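Local structure of glycinin A3B4 subunit (Glycine max, 2D5F) at residues Leu14-Glu18 against Gly419-Pro425; Glu87-Gln93 against Gln106-Gln112. The protein probably serves as a nitrogen and carbon reserve of the seed, an 11S storage globulin built from two cupin domains and assembled into hexamers. One frame throughout, in Å; residues are numbered along the deposited sequence.

Interaction 1. Residues Leu14-Glu18 against Gly419-Pro425; sequences LNALE and GQLLVVP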
loop_
_atom_site.group_PDB
_atom_site.type_symbol
_atom_site.label_atom_id
_atom_site.label_comp_id
_atom_site.label_asym_id
_atom_site.label_seq_id
_atom_site.Cartn_x
_atom_site.Cartn_y
_atom_site.Cartn_z
ATOM N N LEU B 14 14.789 36.707 -4.416
ATOM C CA LEU B 14 15.325 35.456 -4.934
ATOM C C LEU B 14 16.302 35.835 -6.030
ATOM O O LEU B 14 15.970 36.621 -6.906
ATOM C CB LEU B 14 14.219 34.585 -5.535
ATOM C CG LEU B 14 13.105 34.065 -4.625
ATOM C CD1 LEU B 14 12.149 33.209 -5.458
ATOM C CD2 LEU B 14 13.702 33.244 -3.491
ATOM N N ASN B 15 17.507 35.285 -5.983
ATOM C CA ASN B 15 18.499 35.584 -7.007
ATOM C C ASN B 15 18.722 34.423 -7.968
ATOM O O ASN B 15 18.592 33.254 -7.597
ATOM C CB ASN B 15 19.835 35.944 -6.357
ATOM C CG ASN B 15 19.889 37.385 -5.886
ATOM O OD1 ASN B 15 20.580 37.699 -4.929
ATOM N ND2 ASN B 15 19.168 38.269 -6.574
ATOM N N ALA B 16 19.046 34.762 -9.210
ATOM C CA ALA B 16 19.351 33.765 -10.224
ATOM C C ALA B 16 20.774 33.390 -9.837
ATOM O O ALA B 16 21.648 34.254 -9.813
ATOM C CB ALA B 16 19.322 34.399 -11.599
ATOM N N LEU B 17 21.006 32.117 -9.530
ATOM C CA LEU B 17 22.317 31.664 -9.081
ATOM C C LEU B 17 23.147 30.859 -10.076
ATOM O O LEU B 17 22.612 30.106 -10.891
ATOM C CB LEU B 17 22.143 30.826 -7.811
ATOM C CG LEU B 17 21.286 31.420 -6.688
ATOM C CD1 LEU B 17 20.998 30.356 -5.646
ATOM C CD2 LEU B 17 22.005 32.606 -6.064
ATOM N N GLU B 18 24.467 31.015 -9.974
ATOM C CA GLU B 18 25.424 30.304 -10.817
ATOM C C GLU B 18 26.420 29.603 -9.908
ATOM O O GLU B 18 26.515 29.926 -8.732
ATOM C CB GLU B 18 26.142 31.278 -11.754
ATOM C CG GLU B 18 25.266 31.712 -12.915
ATOM C CD GLU B 18 25.889 32.803 -13.755
ATOM O OE1 GLU B 18 27.053 32.652 -14.185
ATOM O OE2 GLU B 18 25.202 33.810 -13.993
ATOM N N GLY B 419 22.274 28.286 -17.889
ATOM C CA GLY B 419 23.238 28.125 -16.818
ATOM C C GLY B 419 22.822 28.664 -15.468
ATOM O O GLY B 419 23.490 28.413 -14.470
ATOM N N GLN B 420 21.723 29.408 -15.421
ATOM C CA GLN B 420 21.269 29.967 -14.160
ATOM C C GLN B 420 20.264 29.077 -13.445
ATOM O O GLN B 420 19.497 28.353 -14.072
ATOM C CB GLN B 420 20.675 31.355 -14.386
ATOM C CG GLN B 420 21.667 32.291 -15.033
ATOM C CD GLN B 420 21.164 33.703 -15.098
ATOM O OE1 GLN B 420 20.081 33.959 -15.617
ATOM N NE2 GLN B 420 21.953 34.636 -14.574
ATOM N N LEU B 421 20.282 29.167 -12.121
ATOM C CA LEU B 421 19.427 28.378 -11.245
ATOM C C LEU B 421 18.484 29.308 -10.487
ATOM O O LEU B 421 18.934 30.281 -9.893
ATOM C CB LEU B 421 20.318 27.633 -10.246
ATOM C CG LEU B 421 19.747 26.458 -9.468
ATOM C CD1 LEU B 421 19.541 25.298 -10.434
ATOM C CD2 LEU B 421 20.711 26.050 -8.367
ATOM N N LEU B 422 17.186 29.008 -10.494
ATOM C CA LEU B 422 16.217 29.845 -9.786
ATOM C C LEU B 422 15.252 28.988 -8.982
ATOM O O LEU B 422 14.553 28.130 -9.530
ATOM C CB LEU B 422 15.412 30.708 -10.759
ATOM C CG LEU B 422 14.335 31.556 -10.068
ATOM C CD1 LEU B 422 15.013 32.629 -9.209
ATOM C CD2 LEU B 422 13.421 32.203 -11.096
ATOM N N VAL B 423 15.218 29.225 -7.677
ATOM C CA VAL B 423 14.335 28.482 -6.790
ATOM C C VAL B 423 12.942 29.087 -6.771
ATOM O O VAL B 423 12.790 30.309 -6.659
ATOM C CB VAL B 423 14.863 28.493 -5.345
ATOM C CG1 VAL B 423 13.818 27.891 -4.396
ATOM C CG2 VAL B 423 16.171 27.734 -5.270
ATOM N N VAL B 424 11.926 28.235 -6.887
ATOM C CA VAL B 424 10.552 28.698 -6.818
ATOM C C VAL B 424 9.924 27.934 -5.654
ATOM O O VAL B 424 9.558 26.765 -5.782
ATOM C CB VAL B 424 9.773 28.423 -8.125
ATOM C CG1 VAL B 424 8.325 28.903 -7.979
ATOM C CG2 VAL B 424 10.457 29.138 -9.300
ATOM N N PRO B 425 9.809 28.593 -4.491
ATOM C CA PRO B 425 9.231 27.986 -3.286
ATOM C C PRO B 425 7.820 27.451 -3.482
ATOM O O PRO B 425 7.059 27.955 -4.307
ATOM C CB PRO B 425 9.274 29.124 -2.268
ATOM C CG PRO B 425 10.471 29.955 -2.739
ATOM C CD PRO B 425 10.239 29.978 -4.229
HETATM O O HOH W 1 17.598 30.869 -6.581
#
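The Gln420 side chain packs against Ala16 and Glu18, its CG set beside its own backbone N (chi1 -58°) and its chain running on extended. CB faces the carbonyl oxygen of Leu17, CG passes 4.0 Å from OE2 of Glu18, and the amide carbon CD sits 4.0 Å from the methyl CB of Ala16. At the tip the two amide atoms part company: NE2 gives a weak, long hydrogen bond to Glu18 OE2 at 3.4 Å, with amide and carboxylate planes 59° apart, while OE1 bonds to the backbone N of Arg417. Next to this side chain, Leu17 and Leu421 form a single antiparallel hydrogen-bonded bridge, which lays the N-terminal loop along strand 421-424, an edge strand within this chain of one sheet of the C-terminal cupin domain. The bond from Leu17 N to Leu421 O is 2.8 Å long and almost straight. Further along, the backbones separate and a water fills in, donating to Asn15 O and accepting from Val423 N. Leu14 reaches toward the Pro425 ring, its CD1 3.9 Å from the ring CD. The same methyl lies 3.2 Å from Val423 O, a buried carbonyl oxygen without a hydrogen-bond partner.

Interaction 2. Residues Glu87-Gln93 against Gln106-Gln112; sequences ETFEKPQ and QLQDSHQ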
loop_
_atom_site.group_PDB
_atom_site.type_symbol
_atom_site.label_atom_id
_atom_site.label_comp_id
_atom_site.label_asym_id
_atom_site.label_seq_id
_atom_site.Cartn_x
_atom_site.Cartn_y
_atom_site.Cartn_z
ATOM N N GLU B 87 25.844 -10.465 -11.007
ATOM C CA GLU B 87 26.508 -9.764 -12.099
ATOM C C GLU B 87 25.942 -10.427 -13.352
ATOM O O GLU B 87 26.441 -11.471 -13.786
ATOM C CB GLU B 87 28.026 -9.967 -12.021
ATOM C CG GLU B 87 28.574 -10.107 -10.602
ATOM C CD GLU B 87 28.130 -8.991 -9.672
ATOM O OE1 GLU B 87 28.216 -9.181 -8.447
ATOM O OE2 GLU B 87 27.701 -7.924 -10.157
ATOM N N THR B 88 24.893 -9.826 -13.914
ATOM C CA THR B 88 24.209 -10.372 -15.088
ATOM C C THR B 88 24.881 -10.142 -16.435
ATOM O O THR B 88 24.422 -10.659 -17.455
ATOM C CB THR B 88 22.761 -9.843 -15.177
ATOM O OG1 THR B 88 22.784 -8.423 -15.364
ATOM C CG2 THR B 88 21.996 -10.171 -13.898
ATOM N N PHE B 89 25.941 -9.343 -16.446
ATOM C CA PHE B 89 26.694 -9.081 -17.669
ATOM C C PHE B 89 27.994 -9.868 -17.521
ATOM O O PHE B 89 28.856 -9.512 -16.721
ATOM C CB PHE B 89 27.003 -7.586 -17.806
ATOM C CG PHE B 89 25.927 -6.796 -18.515
ATOM C CD1 PHE B 89 24.577 -7.051 -18.279
ATOM C CD2 PHE B 89 26.268 -5.786 -19.412
ATOM C CE1 PHE B 89 23.584 -6.314 -18.928
ATOM C CE2 PHE B 89 25.284 -5.043 -20.065
ATOM C CZ PHE B 89 23.934 -5.311 -19.821
ATOM N N GLU B 90 28.130 -10.960 -18.259
ATOM C CA GLU B 90 29.351 -11.746 -18.144
ATOM C C GLU B 90 29.977 -12.029 -19.500
ATOM O O GLU B 90 29.288 -12.130 -20.515
ATOM C CB GLU B 90 29.080 -13.054 -17.392
ATOM C CG GLU B 90 28.056 -13.953 -18.042
ATOM C CD GLU B 90 27.707 -15.154 -17.180
ATOM O OE1 GLU B 90 26.846 -15.952 -17.602
ATOM O OE2 GLU B 90 28.286 -15.299 -16.082
ATOM N N LYS B 91 31.296 -12.141 -19.504
ATOM C CA LYS B 91 32.035 -12.400 -20.725
ATOM C C LYS B 91 32.969 -13.583 -20.520
ATOM O O LYS B 91 33.895 -13.516 -19.715
ATOM C CB LYS B 91 32.841 -11.160 -21.102
ATOM C CG LYS B 91 33.626 -11.275 -22.393
ATOM C CD LYS B 91 34.375 -9.981 -22.655
ATOM C CE LYS B 91 35.139 -10.021 -23.963
ATOM N NZ LYS B 91 35.869 -8.735 -24.190
ATOM N N PRO B 92 32.719 -14.696 -21.223
ATOM C CA PRO B 92 33.580 -15.877 -21.085
ATOM C C PRO B 92 34.972 -15.591 -21.652
ATOM O O PRO B 92 35.115 -14.843 -22.622
ATOM C CB PRO B 92 32.838 -16.940 -21.893
ATOM C CG PRO B 92 31.401 -16.517 -21.767
ATOM C CD PRO B 92 31.498 -15.026 -21.975
ATOM N N GLN B 93 35.993 -16.183 -21.044
ATOM C CA GLN B 93 37.372 -15.990 -21.487
ATOM C C GLN B 93 37.616 -16.627 -22.857
ATOM O O GLN B 93 36.893 -17.536 -23.275
ATOM C CB GLN B 93 38.329 -16.593 -20.455
ATOM C CG GLN B 93 39.375 -15.634 -19.915
ATOM C CD GLN B 93 39.934 -16.091 -18.576
ATOM O OE1 GLN B 93 40.387 -17.233 -18.430
ATOM N NE2 GLN B 93 39.903 -15.202 -17.587
ATOM N N GLN B 106 34.911 -20.221 -18.514
ATOM C CA GLN B 106 35.616 -19.482 -17.471
ATOM C C GLN B 106 35.510 -17.979 -17.718
ATOM O O GLN B 106 35.941 -17.477 -18.757
ATOM C CB GLN B 106 37.083 -19.923 -17.423
ATOM C CG GLN B 106 37.501 -20.823 -18.584
ATOM C CD GLN B 106 37.765 -20.050 -19.863
ATOM O OE1 GLN B 106 38.764 -19.336 -19.973
ATOM N NE2 GLN B 106 36.868 -20.185 -20.834
ATOM N N LEU B 107 34.931 -17.268 -16.752
ATOM C CA LEU B 107 34.729 -15.825 -16.867
ATOM C C LEU B 107 35.994 -14.989 -16.948
ATOM O O LEU B 107 36.921 -15.166 -16.160
ATOM C CB LEU B 107 33.871 -15.310 -15.704
ATOM C CG LEU B 107 32.353 -15.527 -15.760
ATOM C CD1 LEU B 107 32.032 -17.014 -15.840
ATOM C CD2 LEU B 107 31.711 -14.907 -14.522
ATOM N N GLN B 108 36.011 -14.073 -17.915
ATOM C CA GLN B 108 37.126 -13.159 -18.120
ATOM C C GLN B 108 36.796 -11.891 -17.330
ATOM O O GLN B 108 37.680 -11.143 -16.914
ATOM C CB GLN B 108 37.280 -12.841 -19.610
ATOM C CG GLN B 108 38.363 -11.822 -19.934
ATOM C CD GLN B 108 37.865 -10.389 -19.854
ATOM O OE1 GLN B 108 37.001 -9.978 -20.633
ATOM N NE2 GLN B 108 38.403 -9.622 -18.910
ATOM N N ASP B 109 35.501 -11.665 -17.138
ATOM C CA ASP B 109 34.999 -10.530 -16.376
ATOM C C ASP B 109 33.483 -10.610 -16.297
ATOM O O ASP B 109 32.828 -11.198 -17.162
ATOM C CB ASP B 109 35.386 -9.192 -17.022
ATOM C CG ASP B 109 35.041 -7.990 -16.130
ATOM O OD1 ASP B 109 34.959 -6.853 -16.634
ATOM O OD2 ASP B 109 34.860 -8.179 -14.912
ATOM N N SER B 110 32.937 -10.030 -15.238
ATOM C CA SER B 110 31.499 -9.976 -15.043
ATOM C C SER B 110 31.246 -8.763 -14.163
ATOM O O SER B 110 32.085 -8.395 -13.337
ATOM C CB SER B 110 30.972 -11.256 -14.378
ATOM O OG SER B 110 31.478 -11.420 -13.068
ATOM N N HIS B 111 30.106 -8.121 -14.374
ATOM C CA HIS B 111 29.732 -6.945 -13.601
ATOM C C HIS B 111 28.233 -6.733 -13.756
ATOM O O HIS B 111 27.557 -7.546 -14.388
ATOM C CB HIS B 111 30.523 -5.713 -14.078
ATOM C CG HIS B 111 30.429 -5.446 -15.551
ATOM N ND1 HIS B 111 29.289 -4.955 -16.151
ATOM C CD2 HIS B 111 31.351 -5.561 -16.535
ATOM C CE1 HIS B 111 29.515 -4.775 -17.441
ATOM N NE2 HIS B 111 30.758 -5.134 -17.701
ATOM N N GLN B 112 27.706 -5.661 -13.180
ATOM C CA GLN B 112 26.276 -5.410 -13.288
ATOM C C GLN B 112 25.932 -4.643 -14.556
ATOM O O GLN B 112 26.813 -4.155 -15.260
ATOM C CB GLN B 112 25.753 -4.687 -12.030
ATOM C CG GLN B 112 25.740 -5.599 -10.809
ATOM C CD GLN B 112 25.230 -4.945 -9.530
ATOM O OE1 GLN B 112 25.357 -5.517 -8.444
ATOM N NE2 GLN B 112 24.654 -3.756 -9.649
#
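His111 holds its CG between its own backbone N and carbonyl carbon (chi1 54°), a torsion that turns the imidazole toward Phe89, whose side chain it crosses obliquely; Phe89 in turn holds its CG beside its N (chi1 -88°), which brings its CD2 to 3.9 Å from His111 CE1. The strands here form an antiparallel pair with a classic beta bulge, part of a hairpin in the N-terminal cupin domain. Phe89, Lys91, Asp109 and His111 share one face of it, Glu90 and Ser110 the other. CE1 of His111 touches Phe89 CB at 3.8 Å, and the ring planes are 41° apart. The imidazole is held from two sides: ND1 donates to Gln112 O at 2.8 Å, with the acceptor almost in the ring plane, and NE2 bonds to the backbone N of Ile247. An alanine in place of His111 would probably leave Gln112 O and Ile247 N without these mates and open a gap beside Phe89 CB.

At the bulge, Gln108 and Asp109 both face Lys91, whose O accepts from Gln108 N and whose N donates to Asp109 O. The extended Lys91 chain runs side by side with that of Gln108, pointing the same way, so that Gln108 OE1 rests 3.3 Å from the methylene CD. Neighbouring subunits take up several polar ends: Asp109 OD2 makes a salt bridge with Lys482 of the third subunit, and the Glu90 carboxylate accepts from the backbone N atoms of Ser487 and Gly488 of the fourth. The Glu90 side chain also crosses Leu107, OE2 itself lying 3.8 Å from the methyl CD2. Beyond the bulge the Gln93 and Gln108 side chains cross at about a right angle, CG of Gln93 lying 3.5 Å from CB of Gln108.

How the interactions relate
The two contacts lie on opposite sides of the chain's centre, their centres about 45 Å apart and their nearest atoms about 30 Å apart, and they share no sheet. In sequence, both strands of interaction 2 fall between the two halves of interaction 1, whose segments are separated by some 400 residues. Interaction 1 joins residues 14-18 to strand 421-424, so that it bridges the N-terminal part of the chain and the C-terminal cupin domain. Interaction 2 is local, a hairpin within the N-terminal cupin range, and it meets two neighbouring subunits, whereas interaction 1 reaches another subunit through Pro425. One contact therefore mainly joins distant parts of one subunit, the other contributes to the hexamer's interfaces.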